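Local coordinates for arginine kinase (Anthopleura japonica, PDB 4RF6), which is a tandem double-domain phosphagen kinase that catalyses reversible transfer of a phosphate group from ATP to L-arginine, giving N(omega)-phospho-L-arginine and ADP, at residues A[642-647]-A[684-689]. Numbering follows the deposited sequence.
Sequences VHVKIP and FDISNR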
ATOM      1  N   VAL A 642      -8.364  16.926 -30.664  1.00 32.82           N
ATOM      2  CA  VAL A 642      -9.070  16.530 -31.874  1.00 34.77           C
ATOM      3  C   VAL A 642      -8.088  15.878 -32.839  1.00 35.02           C
ATOM      4  O   VAL A 642      -7.076  16.486 -33.205  1.00 33.91           O
ATOM      5  CB  VAL A 642      -9.757  17.738 -32.554  1.00 35.28           C
ATOM      6  CG1 VAL A 642     -10.072  17.426 -34.008  1.00 37.14           C
ATOM      7  CG2 VAL A 642     -11.021  18.126 -31.803  1.00 33.83           C
ATOM      8  N   HIS A 643      -8.376  14.637 -33.228  1.00 34.19           N
ATOM      9  CA  HIS A 643      -7.544  13.910 -34.180  1.00 32.91           C
ATOM     10  C   HIS A 643      -8.081  14.145 -35.586  1.00 31.67           C
ATOM     11  O   HIS A 643      -9.194  13.723 -35.897  1.00 30.59           O
ATOM     12  CB  HIS A 643      -7.562  12.410 -33.866  1.00 34.95           C
ATOM     13  CG  HIS A 643      -6.732  12.023 -32.683  1.00 38.05           C
ATOM     14  ND1 HIS A 643      -6.375  10.717 -32.422  1.00 39.28           N
ATOM     15  CD2 HIS A 643      -6.187  12.767 -31.691  1.00 38.30           C
ATOM     16  CE1 HIS A 643      -5.647  10.673 -31.319  1.00 40.78           C
ATOM     17  NE2 HIS A 643      -5.518  11.904 -30.857  1.00 40.93           N
ATOM     18  N   VAL A 644      -7.300  14.811 -36.432  1.00 32.53           N
ATOM     19  CA  VAL A 644      -7.819  15.258 -37.722  1.00 33.04           C
ATOM     20  C   VAL A 644      -6.773  15.207 -38.851  1.00 33.97           C
ATOM     21  O   VAL A 644      -5.584  15.476 -38.629  1.00 31.19           O
ATOM     22  CB  VAL A 644      -8.447  16.667 -37.585  1.00 32.99           C
ATOM     23  CG1 VAL A 644      -7.380  17.703 -37.359  1.00 31.89           C
ATOM     24  CG2 VAL A 644      -9.285  17.013 -38.793  1.00 33.92           C
ATOM     25  N   LYS A 645      -7.219  14.836 -40.053  1.00 32.95           N
ATOM     26  CA  LYS A 645      -6.330  14.710 -41.209  1.00 31.42           C
ATOM     27  C   LYS A 645      -6.310  15.998 -42.014  1.00 29.70           C
ATOM     28  O   LYS A 645      -7.267  16.306 -42.722  1.00 32.63           O
ATOM     29  CB  LYS A 645      -6.787  13.570 -42.115  1.00 36.43           C
ATOM     30  CG  LYS A 645      -6.914  12.233 -41.427  1.00 37.74           C
ATOM     31  CD  LYS A 645      -7.240  11.166 -42.450  1.00 37.19           C
ATOM     32  CE  LYS A 645      -7.468   9.828 -41.795  1.00 40.13           C
ATOM     33  NZ  LYS A 645      -7.537   8.759 -42.824  1.00 42.55           N
ATOM     34  N   ILE A 646      -5.221  16.751 -41.914  1.00 28.59           N
ATOM     35  CA  ILE A 646      -5.190  18.095 -42.480  1.00 29.75           C
ATOM     36  C   ILE A 646      -3.898  18.398 -43.284  1.00 39.33           C
ATOM     37  O   ILE A 646      -3.149  19.320 -42.950  1.00 38.04           O
ATOM     38  CB  ILE A 646      -5.446  19.143 -41.346  1.00 90.34           C
ATOM     39  CG1 ILE A 646      -6.715  18.806 -40.562  1.00 89.57           C
ATOM     40  CG2 ILE A 646      -5.643  20.522 -41.889  1.00 90.77           C
ATOM     41  CD1 ILE A 646      -8.007  19.040 -41.344  1.00 90.04           C
ATOM     42  N   PRO A 647      -3.630  17.616 -44.355  1.00 42.48           N
ATOM     43  CA  PRO A 647      -2.426  17.873 -45.159  1.00 41.55           C
ATOM     44  C   PRO A 647      -2.467  19.219 -45.883  1.00 39.34           C
ATOM     45  O   PRO A 647      -1.468  19.946 -45.868  1.00 40.86           O
ATOM     46  CB  PRO A 647      -2.440  16.733 -46.183  1.00 44.85           C
ATOM     47  CG  PRO A 647      -3.251  15.655 -45.544  1.00 45.96           C
ATOM     48  CD  PRO A 647      -4.315  16.383 -44.786  1.00 42.68           C
ATOM     49  N   PHE A 684      -3.543  14.497 -37.308  1.00 36.17           N
ATOM     50  CA  PHE A 684      -2.886  15.463 -36.448  1.00 37.24           C
ATOM     51  C   PHE A 684      -3.657  15.537 -35.139  1.00 35.52           C
ATOM     52  O   PHE A 684      -4.890  15.465 -35.130  1.00 35.47           O
ATOM     53  CB  PHE A 684      -2.854  16.844 -37.108  1.00 40.57           C
ATOM     54  CG  PHE A 684      -2.009  16.916 -38.358  1.00 46.86           C
ATOM     55  CD1 PHE A 684      -0.839  17.659 -38.368  1.00 49.16           C
ATOM     56  CD2 PHE A 684      -2.393  16.264 -39.524  1.00 49.69           C
ATOM     57  CE1 PHE A 684      -0.057  17.742 -39.510  1.00 51.61           C
ATOM     58  CE2 PHE A 684      -1.615  16.340 -40.672  1.00 52.04           C
ATOM     59  CZ  PHE A 684      -0.445  17.082 -40.663  1.00 52.24           C
ATOM     60  N   ASP A 685      -2.930  15.654 -34.033  1.00 33.25           N
ATOM     61  CA  ASP A 685      -3.558  15.957 -32.758  1.00 33.69           C
ATOM     62  C   ASP A 685      -3.654  17.466 -32.637  1.00 29.91           C
ATOM     63  O   ASP A 685      -2.632  18.149 -32.565  1.00 29.16           O
ATOM     64  CB  ASP A 685      -2.735  15.410 -31.593  1.00 37.90           C
ATOM     65  CG  ASP A 685      -3.370  15.705 -30.244  1.00 43.16           C
ATOM     66  OD1 ASP A 685      -3.330  16.873 -29.802  1.00 44.53           O
ATOM     67  OD2 ASP A 685      -3.905  14.766 -29.621  1.00 47.02           O
ATOM     68  N   ILE A 686      -4.878  17.984 -32.626  1.00 24.57           N
ATOM     69  CA  ILE A 686      -5.105  19.396 -32.367  1.00 25.32           C
ATOM     70  C   ILE A 686      -5.474  19.544 -30.904  1.00 23.18           C
ATOM     71  O   ILE A 686      -6.455  18.949 -30.450  1.00 23.51           O
ATOM     72  CB  ILE A 686      -6.267  19.941 -33.202  1.00 26.53           C
ATOM     73  CG1 ILE A 686      -6.174  19.425 -34.634  1.00 32.94           C
ATOM     74  CG2 ILE A 686      -6.307  21.479 -33.132  1.00 21.73           C
ATOM     75  CD1 ILE A 686      -5.639  20.434 -35.621  1.00 37.03           C
ATOM     76  N   SER A 687      -4.701  20.330 -30.161  1.00 22.91           N
ATOM     77  CA  SER A 687      -4.969  20.510 -28.740  1.00 20.43           C
ATOM     78  C   SER A 687      -4.912  21.977 -28.328  1.00 20.01           C
ATOM     79  O   SER A 687      -4.313  22.803 -29.015  1.00 19.88           O
ATOM     80  CB  SER A 687      -3.983  19.690 -27.906  1.00 23.07           C
ATOM     81  OG  SER A 687      -2.655  20.143 -28.096  1.00 23.03           O
ATOM     82  N   ASN A 688      -5.535  22.296 -27.198  1.00 19.21           N
ATOM     83  CA  ASN A 688      -5.514  23.659 -26.682  1.00 19.21           C
ATOM     84  C   ASN A 688      -4.143  24.010 -26.100  1.00 19.97           C
ATOM     85  O   ASN A 688      -3.481  23.160 -25.501  1.00 20.10           O
ATOM     86  CB  ASN A 688      -6.583  23.816 -25.606  1.00 19.76           C
ATOM     87  CG  ASN A 688      -6.329  22.912 -24.415  1.00 22.83           C
ATOM     88  OD1 ASN A 688      -6.426  21.682 -24.521  1.00 20.70           O
ATOM     89  ND2 ASN A 688      -5.985  23.509 -23.282  1.00 22.25           N
ATOM     90  N   ARG A 689      -3.726  25.262 -26.265  1.00 20.93           N
ATOM     91  CA  ARG A 689      -2.437  25.707 -25.733  1.00 24.26           C
ATOM     92  C   ARG A 689      -2.539  26.273 -24.315  1.00 23.88           C
ATOM     93  O   ARG A 689      -1.587  26.183 -23.530  1.00 21.25           O
ATOM     94  CB  ARG A 689      -1.797  26.743 -26.663  1.00 29.18           C
ATOM     95  CG  ARG A 689      -1.206  26.161 -27.946  1.00 34.18           C
ATOM     96  CD  ARG A 689       0.225  26.644 -28.147  1.00 40.04           C
ATOM     97  NE  ARG A 689       0.321  27.797 -29.041  1.00 44.98           N
ATOM     98  CZ  ARG A 689       1.213  28.778 -28.911  1.00 48.22           C
ATOM     99  NH1 ARG A 689       2.086  28.763 -27.911  1.00 48.82           N
ATOM    100  NH2 ARG A 689       1.228  29.782 -29.777  1.00 48.46           N
TER
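With chi1 at 70°, Val644 holds CG1 between its backbone N and carbonyl carbon, while Ile686 sets CG1 beside its backbone N and anti to the carbonyl carbon; the two branches, on the same face of the sheet, are thereby turned toward each other. They are pressed tightly together, CG1 of Val644 lying 3.4 Å from CG1 of Ile686, closer than carbons normally pack. The backbones beneath are two neighbouring antiparallel strands, 638-645 and 683-688, in the large antiparallel sheet of the phosphagen kinase catalytic domain, here in the second of the two tandem repeats. Val642 and Ile686 form one hydrogen-bonded pair, Val644 and Phe684 another. Ile686 N reaches Val642 O in a nearly straight bond (2.7 Å, 174° at the hydrogen), and Phe684 N and Val644 N each bond to the other residue's O. Between these pairs, His643 CA points a C-H at Phe684 O over 3.2 Å.

The valines, Ile686 and Phe684 share a face; helix 696-714 packs on it through Leu710, which touches Ile686. Phe684 lays its ring alongside the backbone from Val644 to Ile646, where the edge, at CD2, comes to 3.4 Å from Val644 O and the ring lies obliquely beside the backbone N of Ile646. His643 and Asp685 occupy the other face as the non-hydrogen-bonded pair. Their imidazole and carboxylate planes are turned 63° apart, and the carboxylate's stronger partner is Arg639, which forms a salt bridge with OD2. That same oxygen sits near the plane of the His643 ring, at its edge, 3.5 Å from NE2.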